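Local coordinates for protein RNase NGR3 (Nicotiana glutinosa, PDB 1VCZ) that probably cleaves RNA as an endoribonuclease of the RNase T2 family, and binds guanosine 5'-monophosphate at two base sites here, at residues Asp7-Tyr12 against Pro47-Gly52; Val14-Ala19 against Asp39-Gly44; Ser62-Ser67 against His96-His101; Pro136-His141 against Lys202-Pro207. All blocks are in the same frame, centred on the assembly; numbering follows the deposited sequence.

Contact 1 of 4, residues Asp7-Tyr12 against Pro47-Gly52; sequences DFDFFY and PNYENG. With 5GP (guanosine-5'-monophosphate), chain B.
The ring of F8 carries P47 CB over the centre of one face, 3.8 Å from the centroid, a CH-pi contact that suits proline, while F11 CE1 lies at the edge of the F8 ring. F10 is covered on one face by N48 CB, offset toward the rim, with E50 N and Y12 CD2 at its edge. F10 CG sits between the backbone N and the carbonyl carbon (chi1 66°), which lays the ring alongside N48. F11 CE2 meets P47 CG at 3.6 Å, so one proline is shared by two phenylalanines. N48 OD1 accepts N1 of the chain B guanosine monophosphate at 2.6 Å and, weakly, N2. Its ND2 donates to Y49 O (3.1 Å), which fixes the rotation of the amide and turns the oxygen to the base. With an alanine in its place, N1 and N2 of the base would probably lose this acceptor and Y49 O the bond from the amide. D9 OD1 accepts E50 N at 2.7 Å through its anti lone pair, within the type I turn Y49-G52. D9 and F10, both donating from N to N48 O, form a classic beta bulge in the antiparallel strand pair, which carries N48 into the guanine site of this RNase T2 fold.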
# COMPACT_ATOMS: atom_id res chain seq x y z
N ASP A 7 -11.10 13.61 14.18
CA ASP A 7 -9.94 13.14 14.92
C ASP A 7 -8.61 13.13 14.18
O ASP A 7 -7.59 12.95 14.81
CB ASP A 7 -10.19 11.73 15.47
CG ASP A 7 -10.81 11.72 16.85
OD1 ASP A 7 -11.98 12.16 16.99
OD2 ASP A 7 -10.12 11.27 17.80
N PHE A 8 -8.60 13.31 12.87
CA PHE A 8 -7.32 13.30 12.19
C PHE A 8 -7.28 14.21 10.97
O PHE A 8 -8.30 14.81 10.60
CB PHE A 8 -6.93 11.87 11.83
CG PHE A 8 -7.89 11.20 10.90
CD1 PHE A 8 -7.60 11.10 9.54
CD2 PHE A 8 -9.08 10.63 11.38
CE1 PHE A 8 -8.47 10.44 8.67
CE2 PHE A 8 -9.96 9.96 10.52
CZ PHE A 8 -9.64 9.87 9.16
N ASP A 9 -6.11 14.32 10.34
CA ASP A 9 -5.98 15.23 9.22
C ASP A 9 -6.07 14.67 7.81
O ASP A 9 -6.63 15.32 6.94
CB ASP A 9 -4.67 16.02 9.35
CG ASP A 9 -4.59 16.78 10.67
OD1 ASP A 9 -3.49 16.82 11.25
OD2 ASP A 9 -5.60 17.35 11.12
N PHE A 10 -5.50 13.49 7.58
CA PHE A 10 -5.54 12.89 6.25
C PHE A 10 -5.13 11.43 6.41
O PHE A 10 -4.78 11.00 7.52
CB PHE A 10 -4.54 13.59 5.33
CG PHE A 10 -3.09 13.39 5.76
CD1 PHE A 10 -2.32 12.41 5.17
CD2 PHE A 10 -2.53 14.18 6.76
CE1 PHE A 10 -0.98 12.19 5.56
CE2 PHE A 10 -1.19 13.98 7.17
CZ PHE A 10 -0.41 12.99 6.57
N PHE A 11 -5.21 10.67 5.31
CA PHE A 11 -4.77 9.28 5.30
C PHE A 11 -3.56 9.09 4.43
O PHE A 11 -3.45 9.71 3.38
CB PHE A 11 -5.77 8.31 4.62
CG PHE A 11 -7.07 8.15 5.31
CD1 PHE A 11 -8.16 8.96 4.95
CD2 PHE A 11 -7.27 7.11 6.21
CE1 PHE A 11 -9.42 8.73 5.48
CE2 PHE A 11 -8.54 6.88 6.75
CZ PHE A 11 -9.62 7.69 6.38
N TYR A 12 -2.68 8.19 4.84
CA TYR A 12 -1.63 7.79 3.96
C TYR A 12 -2.28 6.52 3.37
O TYR A 12 -2.82 5.69 4.11
CB TYR A 12 -0.40 7.32 4.71
CG TYR A 12 0.59 8.41 4.99
CD1 TYR A 12 1.17 8.53 6.25
CD2 TYR A 12 0.96 9.31 3.99
CE1 TYR A 12 2.10 9.51 6.50
CE2 TYR A 12 1.91 10.30 4.24
CZ TYR A 12 2.47 10.38 5.50
OH TYR A 12 3.44 11.31 5.77
N PRO A 47 -4.96 6.59 9.03
CA PRO A 47 -5.30 7.93 9.50
C PRO A 47 -4.01 8.52 10.05
O PRO A 47 -3.23 7.81 10.70
CB PRO A 47 -6.32 7.65 10.59
CG PRO A 47 -7.05 6.45 10.01
CD PRO A 47 -5.92 5.59 9.54
N ASN A 48 -3.78 9.81 9.79
CA ASN A 48 -2.53 10.46 10.20
C ASN A 48 -2.76 11.93 10.58
O ASN A 48 -3.77 12.52 10.21
CB ASN A 48 -1.55 10.42 9.01
CG ASN A 48 -0.12 10.12 9.41
OD1 ASN A 48 0.26 8.97 9.57
ND2 ASN A 48 0.70 11.17 9.58
N TYR A 49 -1.81 12.51 11.32
CA TYR A 49 -1.85 13.93 11.68
C TYR A 49 -0.78 14.67 10.87
O TYR A 49 0.25 14.08 10.50
CB TYR A 49 -1.53 14.14 13.15
CG TYR A 49 -2.45 13.44 14.10
CD1 TYR A 49 -1.94 12.69 15.16
CD2 TYR A 49 -3.84 13.58 13.99
CE1 TYR A 49 -2.78 12.10 16.10
CE2 TYR A 49 -4.70 13.00 14.93
CZ TYR A 49 -4.15 12.26 15.99
OH TYR A 49 -4.98 11.67 16.91
N GLU A 50 -0.99 15.95 10.60
CA GLU A 50 -0.03 16.73 9.85
C GLU A 50 1.27 16.94 10.62
O GLU A 50 2.29 17.32 10.04
CB GLU A 50 -0.65 18.09 9.45
CG GLU A 50 -1.72 17.93 8.37
CD GLU A 50 -2.20 19.24 7.79
OE1 GLU A 50 -1.58 20.29 8.06
OE2 GLU A 50 -3.20 19.21 7.05
N ASN A 51 1.25 16.65 11.91
CA ASN A 51 2.46 16.78 12.69
C ASN A 51 3.34 15.53 12.64
O ASN A 51 4.40 15.46 13.27
CB ASN A 51 2.15 17.18 14.15
CG ASN A 51 1.47 16.09 14.95
OD1 ASN A 51 1.40 14.92 14.54
ND2 ASN A 51 0.96 16.48 16.12
N GLY A 52 2.91 14.52 11.87
CA GLY A 52 3.73 13.33 11.74
C GLY A 52 3.40 12.18 12.67
O GLY A 52 3.90 11.07 12.48
P 5GP B . 7.51 -1.67 12.21
O1P 5GP B . 7.73 -3.03 12.74
O2P 5GP B . 8.04 -0.58 13.14
O3P 5GP B . 8.13 -1.51 10.76
O5' 5GP B . 5.92 -1.35 11.99
C5' 5GP B . 5.46 -0.04 11.56
C4' 5GP B . 3.94 0.11 11.59
O4' 5GP B . 3.70 1.34 12.39
C3' 5GP B . 3.22 0.39 10.28
O3' 5GP B . 2.80 -0.78 9.60
C2' 5GP B . 2.04 1.26 10.69
O2' 5GP B . 0.92 0.51 11.20
C1' 5GP B . 2.66 2.13 11.74
N9 5GP B . 3.22 3.41 11.27
C8 5GP B . 4.53 3.72 10.95
N7 5GP B . 4.69 4.83 10.27
C5 5GP B . 3.37 5.34 10.22
C6 5GP B . 2.93 6.59 9.70
O6 5GP B . 3.62 7.47 9.19
N1 5GP B . 1.52 6.76 9.83
C2 5GP B . 0.67 5.82 10.40
N2 5GP B . -0.61 6.23 10.47
N3 5GP B . 1.06 4.61 10.87
C4 5GP B . 2.45 4.46 10.79
O HOH W 1 -4.53 17.44 5.80
O HOH W 2 -1.25 17.75 13.20

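Contact 2 of 4, residues Val14-Ala19 against Asp39-Gly44; sequences VQQWPA and DFSIHG. With 5GP (guanosine-5'-monophosphate), chain C.
W17 lays CE3 over the centre of the F40 ring, 3.7 Å from F40 CE1, the two planes inclined at 47° to each other. Its chi1 of -179° sends the indole away from the backbone N to reach F40 and D39, just ahead of strand 41-48, and CZ3 comes up against D39 C at 3.5 Å; NE1 donates to P206 O. The broad F40 ring spans from W17 to L125 and L129 of helix 125-131. Beyond these rings, V14-Q16 and S41-G44 form an antiparallel pair of the central sheet, interrupted by a classic beta bulge: V14 O accepts H43 N at 2.8 Å and also G44 N, both from the same face of the carbonyl. Q16 N donates to S41 O and S41 N to Q16 O. Q16 extends from the strand and reads the chain C guanine with both ends of its amide, OE1 accepting N1 (3.1 Å) and NE2 donating to O6 (2.9 Å, 176°), since glutamine offers acceptor and donor side by side. A water joins Q16 NE2, S41 OG and I42 O. H43, predicted to be an active-site residue, keeps CB beside V14 CG1, gives ND1 to Q175 OE1, and has N2 of that base over one imidazole face, 3.5 Å from CE1.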
# COMPACT_ATOMS: atom_id res chain seq x y z
N VAL A 14 -1.13 3.40 1.49
CA VAL A 14 0.10 2.68 1.21
C VAL A 14 -0.07 1.38 0.42
O VAL A 14 -0.87 0.51 0.78
CB VAL A 14 0.83 2.36 2.53
CG1 VAL A 14 2.27 1.89 2.26
CG2 VAL A 14 0.83 3.62 3.42
N GLN A 15 0.68 1.29 -0.68
CA GLN A 15 0.68 0.08 -1.51
C GLN A 15 2.08 -0.52 -1.52
O GLN A 15 3.08 0.19 -1.36
CB GLN A 15 0.25 0.39 -2.95
CG GLN A 15 -1.23 0.76 -3.04
CD GLN A 15 -1.61 1.24 -4.40
OE1 GLN A 15 -1.90 0.43 -5.29
NE2 GLN A 15 -1.60 2.55 -4.59
N GLN A 16 2.15 -1.83 -1.69
CA GLN A 16 3.44 -2.50 -1.72
C GLN A 16 3.61 -3.24 -3.05
O GLN A 16 2.61 -3.59 -3.70
CB GLN A 16 3.58 -3.49 -0.55
CG GLN A 16 2.63 -4.70 -0.59
CD GLN A 16 2.94 -5.75 0.50
OE1 GLN A 16 4.09 -5.89 0.94
NE2 GLN A 16 1.92 -6.49 0.91
N TRP A 17 4.85 -3.43 -3.45
CA TRP A 17 5.17 -4.18 -4.67
C TRP A 17 5.57 -5.55 -4.11
O TRP A 17 6.66 -5.71 -3.55
CB TRP A 17 6.37 -3.56 -5.39
CG TRP A 17 6.72 -4.30 -6.66
CD1 TRP A 17 7.91 -4.90 -6.96
CD2 TRP A 17 5.86 -4.51 -7.78
NE1 TRP A 17 7.84 -5.48 -8.21
CE2 TRP A 17 6.60 -5.26 -8.74
CE3 TRP A 17 4.54 -4.15 -8.08
CZ2 TRP A 17 6.07 -5.65 -9.98
CZ3 TRP A 17 4.01 -4.54 -9.33
CH2 TRP A 17 4.78 -5.28 -10.25
N PRO A 18 4.68 -6.55 -4.23
CA PRO A 18 4.91 -7.91 -3.72
C PRO A 18 6.29 -8.48 -3.99
O PRO A 18 6.96 -8.98 -3.09
CB PRO A 18 3.80 -8.73 -4.39
CG PRO A 18 2.69 -7.75 -4.47
CD PRO A 18 3.42 -6.50 -4.98
N ALA A 19 6.74 -8.38 -5.24
CA ALA A 19 8.04 -8.93 -5.59
C ALA A 19 9.18 -8.38 -4.75
O ALA A 19 10.17 -9.08 -4.51
CB ALA A 19 8.31 -8.73 -7.07
N ASP A 39 1.28 -7.21 -9.37
CA ASP A 39 0.66 -5.89 -9.42
C ASP A 39 0.81 -5.32 -8.01
O ASP A 39 1.09 -6.06 -7.05
CB ASP A 39 -0.83 -6.10 -9.77
CG ASP A 39 -1.60 -4.80 -9.98
OD1 ASP A 39 -1.00 -3.71 -10.04
OD2 ASP A 39 -2.85 -4.89 -10.10
N PHE A 40 0.64 -4.01 -7.89
CA PHE A 40 0.73 -3.39 -6.58
C PHE A 40 -0.47 -3.81 -5.76
O PHE A 40 -1.61 -3.86 -6.25
CB PHE A 40 0.77 -1.86 -6.69
CG PHE A 40 2.07 -1.33 -7.22
CD1 PHE A 40 2.28 -1.23 -8.60
CD2 PHE A 40 3.10 -0.99 -6.34
CE1 PHE A 40 3.51 -0.79 -9.08
CE2 PHE A 40 4.33 -0.56 -6.83
CZ PHE A 40 4.53 -0.46 -8.19
N SER A 41 -0.22 -4.11 -4.49
CA SER A 41 -1.29 -4.53 -3.61
C SER A 41 -1.36 -3.58 -2.42
O SER A 41 -0.41 -2.85 -2.14
CB SER A 41 -1.03 -5.94 -3.11
OG SER A 41 0.12 -5.97 -2.29
N ILE A 42 -2.48 -3.63 -1.71
CA ILE A 42 -2.66 -2.76 -0.55
C ILE A 42 -1.89 -3.18 0.69
O ILE A 42 -1.90 -4.34 1.08
CB ILE A 42 -4.16 -2.69 -0.15
CG1 ILE A 42 -4.98 -2.23 -1.35
CG2 ILE A 42 -4.37 -1.73 1.02
CD1 ILE A 42 -6.45 -2.61 -1.30
N HIS A 43 -1.23 -2.22 1.31
CA HIS A 43 -0.60 -2.50 2.60
C HIS A 43 -1.58 -1.90 3.62
O HIS A 43 -2.10 -2.63 4.49
CB HIS A 43 0.77 -1.83 2.75
CG HIS A 43 1.37 -2.02 4.11
ND1 HIS A 43 2.70 -1.79 4.39
CD2 HIS A 43 0.82 -2.46 5.27
CE1 HIS A 43 2.94 -2.06 5.66
NE2 HIS A 43 1.81 -2.47 6.22
N GLY A 44 -1.87 -0.60 3.51
CA GLY A 44 -2.80 -0.02 4.46
C GLY A 44 -3.38 1.34 4.13
O GLY A 44 -2.93 2.00 3.19
P 5GP C . 0.33 -2.29 10.39
O1P 5GP C . 0.34 -1.30 9.30
O2P 5GP C . 1.40 -2.08 11.45
O3P 5GP C . -1.09 -2.37 11.06
O5' 5GP C . 0.57 -3.79 9.80
C5' 5GP C . 1.88 -4.22 9.39
C4' 5GP C . 2.22 -5.60 9.91
O4' 5GP C . 1.47 -6.51 9.03
C3' 5GP C . 3.67 -6.06 9.80
O3' 5GP C . 4.38 -5.90 11.02
C2' 5GP C . 3.64 -7.54 9.39
O2' 5GP C . 3.93 -8.43 10.50
C1' 5GP C . 2.22 -7.73 8.84
N9 5GP C . 2.04 -8.20 7.44
C8 5GP C . 1.37 -9.31 6.98
N7 5GP C . 1.47 -9.53 5.69
C5 5GP C . 2.19 -8.41 5.23
C6 5GP C . 2.55 -8.07 3.89
O6 5GP C . 2.23 -8.64 2.86
N1 5GP C . 3.38 -6.90 3.83
C2 5GP C . 3.69 -6.11 4.95
N2 5GP C . 4.44 -5.01 4.66
N3 5GP C . 3.28 -6.38 6.22
C4 5GP C . 2.56 -7.58 6.29
O HOH W 3 -1.08 -6.62 -0.18

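Contact 3 of 4, residues Ser62-Ser67 against His96-His101; sequences SSLDES and HEWLKH. With 5GP (guanosine-5'-monophosphate), chain C; 5GP (guanosine-5'-monophosphate), chain B.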
# COMPACT_ATOMS: atom_id res chain seq x y z
N SER A 62 -13.35 -3.30 19.25
CA SER A 62 -13.89 -3.63 17.93
C SER A 62 -13.05 -4.62 17.13
O SER A 62 -11.95 -4.29 16.68
CB SER A 62 -14.07 -2.37 17.09
OG SER A 62 -14.45 -2.72 15.77
N SER A 63 -13.59 -5.81 16.94
CA SER A 63 -12.93 -6.86 16.19
C SER A 63 -13.49 -6.84 14.77
O SER A 63 -14.56 -6.28 14.53
CB SER A 63 -13.22 -8.22 16.82
OG SER A 63 -14.61 -8.48 16.80
N LEU A 64 -12.76 -7.45 13.85
CA LEU A 64 -13.18 -7.50 12.46
C LEU A 64 -14.29 -8.52 12.21
O LEU A 64 -14.10 -9.71 12.46
CB LEU A 64 -11.99 -7.86 11.57
CG LEU A 64 -12.38 -8.02 10.10
CD1 LEU A 64 -12.70 -6.65 9.52
CD2 LEU A 64 -11.26 -8.68 9.33
N ASP A 65 -15.43 -8.05 11.71
CA ASP A 65 -16.54 -8.94 11.40
C ASP A 65 -16.60 -9.20 9.90
O ASP A 65 -17.04 -8.35 9.11
CB ASP A 65 -17.87 -8.36 11.87
CG ASP A 65 -19.07 -9.10 11.29
OD1 ASP A 65 -18.94 -10.32 11.04
OD2 ASP A 65 -20.13 -8.48 11.09
N GLU A 66 -16.17 -10.39 9.51
CA GLU A 66 -16.12 -10.81 8.12
C GLU A 66 -17.43 -10.84 7.36
O GLU A 66 -17.43 -10.70 6.14
CB GLU A 66 -15.47 -12.18 8.03
CG GLU A 66 -14.14 -12.23 8.69
CD GLU A 66 -13.65 -13.64 8.87
OE1 GLU A 66 -13.55 -14.35 7.84
OE2 GLU A 66 -13.37 -14.03 10.02
N SER A 67 -18.55 -11.02 8.06
CA SER A 67 -19.83 -11.04 7.37
C SER A 67 -20.09 -9.68 6.71
O SER A 67 -20.69 -9.60 5.65
CB SER A 67 -20.99 -11.38 8.33
OG SER A 67 -21.21 -10.35 9.29
N HIS A 96 -5.88 -7.04 11.82
CA HIS A 96 -4.89 -6.17 12.43
C HIS A 96 -4.98 -4.73 11.87
O HIS A 96 -4.96 -3.77 12.63
CB HIS A 96 -3.49 -6.73 12.20
CG HIS A 96 -2.40 -5.79 12.61
ND1 HIS A 96 -2.27 -5.31 13.90
CD2 HIS A 96 -1.39 -5.24 11.90
CE1 HIS A 96 -1.23 -4.50 13.96
NE2 HIS A 96 -0.67 -4.44 12.76
N GLU A 97 -5.09 -4.59 10.55
CA GLU A 97 -5.20 -3.26 9.93
C GLU A 97 -6.48 -2.55 10.38
O GLU A 97 -6.48 -1.34 10.65
CB GLU A 97 -5.18 -3.38 8.41
CG GLU A 97 -3.83 -3.76 7.87
CD GLU A 97 -2.76 -2.75 8.22
OE1 GLU A 97 -1.68 -3.17 8.65
OE2 GLU A 97 -2.97 -1.53 8.06
N TRP A 98 -7.58 -3.30 10.45
CA TRP A 98 -8.84 -2.74 10.92
C TRP A 98 -8.70 -2.24 12.35
O TRP A 98 -9.01 -1.08 12.65
CB TRP A 98 -9.97 -3.78 10.86
CG TRP A 98 -11.19 -3.30 11.62
CD1 TRP A 98 -11.68 -3.80 12.80
CD2 TRP A 98 -12.00 -2.16 11.30
NE1 TRP A 98 -12.74 -3.03 13.24
CE2 TRP A 98 -12.96 -2.02 12.33
CE3 TRP A 98 -12.00 -1.24 10.24
CZ2 TRP A 98 -13.91 -0.99 12.33
CZ3 TRP A 98 -12.95 -0.22 10.24
CH2 TRP A 98 -13.89 -0.10 11.28
N LEU A 99 -8.22 -3.09 13.26
CA LEU A 99 -8.10 -2.67 14.65
C LEU A 99 -7.16 -1.50 14.90
O LEU A 99 -7.52 -0.55 15.60
CB LEU A 99 -7.67 -3.86 15.52
CG LEU A 99 -8.77 -4.82 15.97
CD1 LEU A 99 -8.20 -6.25 16.10
CD2 LEU A 99 -9.34 -4.34 17.31
N LYS A 100 -5.98 -1.57 14.29
CA LYS A 100 -4.94 -0.58 14.47
C LYS A 100 -5.21 0.75 13.80
O LYS A 100 -5.00 1.79 14.41
CB LYS A 100 -3.59 -1.11 13.96
CG LYS A 100 -2.44 -0.16 14.25
CD LYS A 100 -1.09 -0.74 13.88
CE LYS A 100 0.01 0.24 14.27
NZ LYS A 100 1.37 -0.25 13.93
N HIS A 101 -5.70 0.70 12.56
CA HIS A 101 -5.95 1.89 11.78
C HIS A 101 -7.43 2.17 11.44
O HIS A 101 -7.89 3.30 11.56
CB HIS A 101 -5.15 1.82 10.48
CG HIS A 101 -3.66 1.70 10.68
ND1 HIS A 101 -2.89 2.76 11.12
CD2 HIS A 101 -2.81 0.68 10.45
CE1 HIS A 101 -1.62 2.39 11.14
NE2 HIS A 101 -1.54 1.14 10.74
P 5GP C . 0.33 -2.29 10.39
O1P 5GP C . 0.34 -1.30 9.30
O2P 5GP C . 1.40 -2.08 11.45
O3P 5GP C . -1.09 -2.37 11.06
O5' 5GP C . 0.57 -3.79 9.80
C5' 5GP C . 1.88 -4.22 9.39
C4' 5GP C . 2.22 -5.60 9.91
O4' 5GP C . 1.47 -6.51 9.03
C3' 5GP C . 3.67 -6.06 9.80
O3' 5GP C . 4.38 -5.90 11.02
C2' 5GP C . 3.64 -7.54 9.39
O2' 5GP C . 3.93 -8.43 10.50
C1' 5GP C . 2.22 -7.73 8.84
N9 5GP C . 2.04 -8.20 7.44
C8 5GP C . 1.37 -9.31 6.98
N7 5GP C . 1.47 -9.53 5.69
C5 5GP C . 2.19 -8.41 5.23
C6 5GP C . 2.55 -8.07 3.89
O6 5GP C . 2.23 -8.64 2.86
N1 5GP C . 3.38 -6.90 3.83
C2 5GP C . 3.69 -6.11 4.95
N2 5GP C . 4.44 -5.01 4.66
N3 5GP C . 3.28 -6.38 6.22
C4 5GP C . 2.56 -7.58 6.29
P 5GP B . 7.51 -1.67 12.21
O1P 5GP B . 7.73 -3.03 12.74
O2P 5GP B . 8.04 -0.58 13.14
O3P 5GP B . 8.13 -1.51 10.76
O5' 5GP B . 5.92 -1.35 11.99
C5' 5GP B . 5.46 -0.04 11.56
C4' 5GP B . 3.94 0.11 11.59
O4' 5GP B . 3.70 1.34 12.39
C3' 5GP B . 3.22 0.39 10.28
O3' 5GP B . 2.80 -0.78 9.60
C2' 5GP B . 2.04 1.26 10.69
O2' 5GP B . 0.92 0.51 11.20
C1' 5GP B . 2.66 2.13 11.74
N9 5GP B . 3.22 3.41 11.27
C8 5GP B . 4.53 3.72 10.95
N7 5GP B . 4.69 4.83 10.27
C5 5GP B . 3.37 5.34 10.22
C6 5GP B . 2.93 6.59 9.70
O6 5GP B . 3.62 7.47 9.19
N1 5GP B . 1.52 6.76 9.83
C2 5GP B . 0.67 5.82 10.40
N2 5GP B . -0.61 6.23 10.47
N3 5GP B . 1.06 4.61 10.87
C4 5GP B . 2.45 4.46 10.79
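W98 NE1 donates to S62 OG at 3.1 Å, the hydroxyl lying almost in the indole plane (7° out of it) at the ring's edge. The S62 hydroxyl points away from its own backbone N (chi1 174°), which carries it to that edge; a serine is short enough to fit and polar enough to pair with the indole nitrogen. Nearby, L64 CD1 rests 4.2 Å from W98 CB, an apolar contact. A leucine in place of W98 would probably leave S62 OG without its donor and open a gap beside the loop. Other residues of helix 91-102 look toward the nucleotides: K100 NZ donates to O2' of the chain B nucleotide (2.9 Å) and O2P of the chain C one (3.1 Å), and H101 NE2 donates to the same O2' at 2.6 Å. H101 and E97 are predicted active-site residues; W46 stacks on H101 and hydrogen-bonds to E97 OE2. The helix thus carries nucleotide-binding residues alongside W98, which meets the loop 62-67, while L64 and W98 also pack against helix 109-123.

Contact 4 of 4, residues Pro136-His141 against Lys202-Pro207; sequences PRNGEH and KIEFPP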
# COMPACT_ATOMS: atom_id res chain seq x y z
N PRO A 136 8.28 -4.22 -15.02
CA PRO A 136 9.16 -5.08 -14.23
C PRO A 136 10.28 -5.76 -15.02
O PRO A 136 10.07 -6.21 -16.15
CB PRO A 136 8.19 -6.09 -13.61
CG PRO A 136 6.93 -5.33 -13.52
CD PRO A 136 6.87 -4.61 -14.83
N ARG A 137 11.46 -5.81 -14.42
CA ARG A 137 12.66 -6.43 -15.00
C ARG A 137 13.73 -6.37 -13.91
O ARG A 137 13.61 -5.57 -12.99
CB ARG A 137 13.11 -5.68 -16.27
CG ARG A 137 13.54 -4.23 -16.08
CD ARG A 137 13.73 -3.51 -17.43
NE ARG A 137 14.88 -4.01 -18.19
CZ ARG A 137 15.13 -3.73 -19.47
NH1 ARG A 137 14.31 -2.94 -20.15
NH2 ARG A 137 16.20 -4.23 -20.08
N ASN A 138 14.76 -7.20 -14.00
CA ASN A 138 15.80 -7.16 -12.97
C ASN A 138 16.84 -6.04 -13.15
O ASN A 138 17.03 -5.53 -14.26
CB ASN A 138 16.48 -8.53 -12.84
CG ASN A 138 15.58 -9.58 -12.17
OD1 ASN A 138 14.63 -10.08 -12.77
ND2 ASN A 138 15.87 -9.90 -10.91
N GLY A 139 17.49 -5.65 -12.05
CA GLY A 139 18.51 -4.60 -12.09
C GLY A 139 17.99 -3.18 -11.91
O GLY A 139 16.82 -2.91 -12.20
N GLU A 140 18.84 -2.27 -11.43
CA GLU A 140 18.44 -0.87 -11.23
C GLU A 140 18.42 -0.14 -12.57
O GLU A 140 19.30 0.68 -12.87
CB GLU A 140 19.39 -0.18 -10.25
CG GLU A 140 19.64 -0.96 -8.95
CD GLU A 140 20.58 -0.23 -7.99
OE1 GLU A 140 21.48 0.50 -8.47
OE2 GLU A 140 20.44 -0.38 -6.77
N HIS A 141 17.39 -0.43 -13.35
CA HIS A 141 17.20 0.09 -14.70
C HIS A 141 16.43 1.42 -14.78
O HIS A 141 16.50 2.10 -15.81
CB HIS A 141 16.45 -0.98 -15.52
CG HIS A 141 16.25 -0.64 -16.97
ND1 HIS A 141 17.25 -0.75 -17.91
CD2 HIS A 141 15.16 -0.19 -17.64
CE1 HIS A 141 16.79 -0.38 -19.10
NE2 HIS A 141 15.52 -0.04 -18.96
N LYS A 202 18.69 5.65 -9.17
CA LYS A 202 18.39 4.53 -10.08
C LYS A 202 17.91 3.34 -9.24
O LYS A 202 18.62 2.90 -8.33
CB LYS A 202 19.62 4.11 -10.87
CG LYS A 202 20.12 5.13 -11.88
CD LYS A 202 19.08 5.36 -12.96
CE LYS A 202 19.69 5.31 -14.36
NZ LYS A 202 20.00 3.92 -14.79
N ILE A 203 16.73 2.81 -9.54
CA ILE A 203 16.24 1.68 -8.76
C ILE A 203 15.65 0.57 -9.60
O ILE A 203 15.37 0.74 -10.79
CB ILE A 203 15.19 2.12 -7.72
CG1 ILE A 203 13.99 2.76 -8.41
CG2 ILE A 203 15.82 3.07 -6.69
CD1 ILE A 203 12.85 3.11 -7.44
N GLU A 204 15.44 -0.57 -8.95
CA GLU A 204 14.90 -1.77 -9.57
C GLU A 204 13.39 -1.88 -9.35
O GLU A 204 12.88 -1.47 -8.30
CB GLU A 204 15.59 -2.97 -8.97
CG GLU A 204 15.16 -4.33 -9.51
CD GLU A 204 15.88 -5.44 -8.78
OE1 GLU A 204 15.53 -5.72 -7.61
OE2 GLU A 204 16.83 -6.02 -9.37
N PHE A 205 12.70 -2.44 -10.34
CA PHE A 205 11.25 -2.69 -10.33
C PHE A 205 11.25 -4.17 -10.71
O PHE A 205 11.01 -4.52 -11.87
CB PHE A 205 10.59 -1.82 -11.41
CG PHE A 205 9.09 -1.91 -11.48
CD1 PHE A 205 8.34 -2.30 -10.37
CD2 PHE A 205 8.43 -1.56 -12.65
CE1 PHE A 205 6.95 -2.34 -10.43
CE2 PHE A 205 7.03 -1.59 -12.72
CZ PHE A 205 6.29 -1.98 -11.61
N PRO A 206 11.56 -5.05 -9.74
CA PRO A 206 11.65 -6.50 -9.93
C PRO A 206 10.42 -7.33 -10.27
O PRO A 206 9.31 -7.03 -9.84
CB PRO A 206 12.27 -6.97 -8.63
CG PRO A 206 11.64 -6.05 -7.63
CD PRO A 206 11.80 -4.71 -8.33
N PRO A 207 10.63 -8.37 -11.09
CA PRO A 207 9.54 -9.27 -11.47
C PRO A 207 9.50 -10.28 -10.32
O PRO A 207 10.39 -10.27 -9.46
CB PRO A 207 10.05 -9.92 -12.76
CG PRO A 207 11.00 -8.90 -13.32
CD PRO A 207 11.71 -8.40 -12.08
O HOH W 4 14.11 -2.97 -12.68
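Strand 202-205 is met by the loop that joins helix 125-131 to helix 144-155. P136 lies beside F205, its CG over one face of the phenyl ring at 4.0 Å from the centroid, a CH-pi contact to which the compact proline ring is well matched. A chi1 of -177°, which puts CG opposite the backbone N, extends F205 along P136, and its ring also meets W17. P136 CB touches P207 CG at 4.0 Å, and P207 CD in turn meets N138 OD1. The loop backbone is held at two points. R137 N donates to F205 O (2.9 Å), and G139 N to E204 OE2 (2.8 Å) through the anti lone pair of the carboxylate, whose other oxygen, OE1, is weakly bonded to Q172 NE2. The extended glutamate is long enough to reach the loop's corner, where G139 has backbone angles that would press a side chain against the preceding carbonyl. One water bridges R137 O, G139 O and F205 N, tying both segments through their main chains. E140, whose OE2 accepts from H171 N, is the centre of an inverse gamma turn, the tight bend by which this connecting loop changes direction beside the strand.

Overall arrangement
From the N terminus, the chain enters strand 10-16, which pairs antiparallel with strand 41-48, contacts 1 and 2 lying toward either end of that pairing. Contact 1 closes the outer loop, from 7-12 to 47-52, and contact 2 is nested inside it, joining 14-19 to 39-44. Contact 3 follows in series, closing the loop from 62-67 to helix 91-102. That helix packs back on the sheet, H101 O against P47 of contact 1 and E97 beside G44 of contact 2. Contacts 1 and 3 share one nucleotide, contacts 2 and 3 the other. Contact 4 closes last, bringing 202-207 to 136-141; it lies on the opposite side of the chain's centre from contacts 1 and 3, yet reaches contact 2 through W17 with F205 and P206.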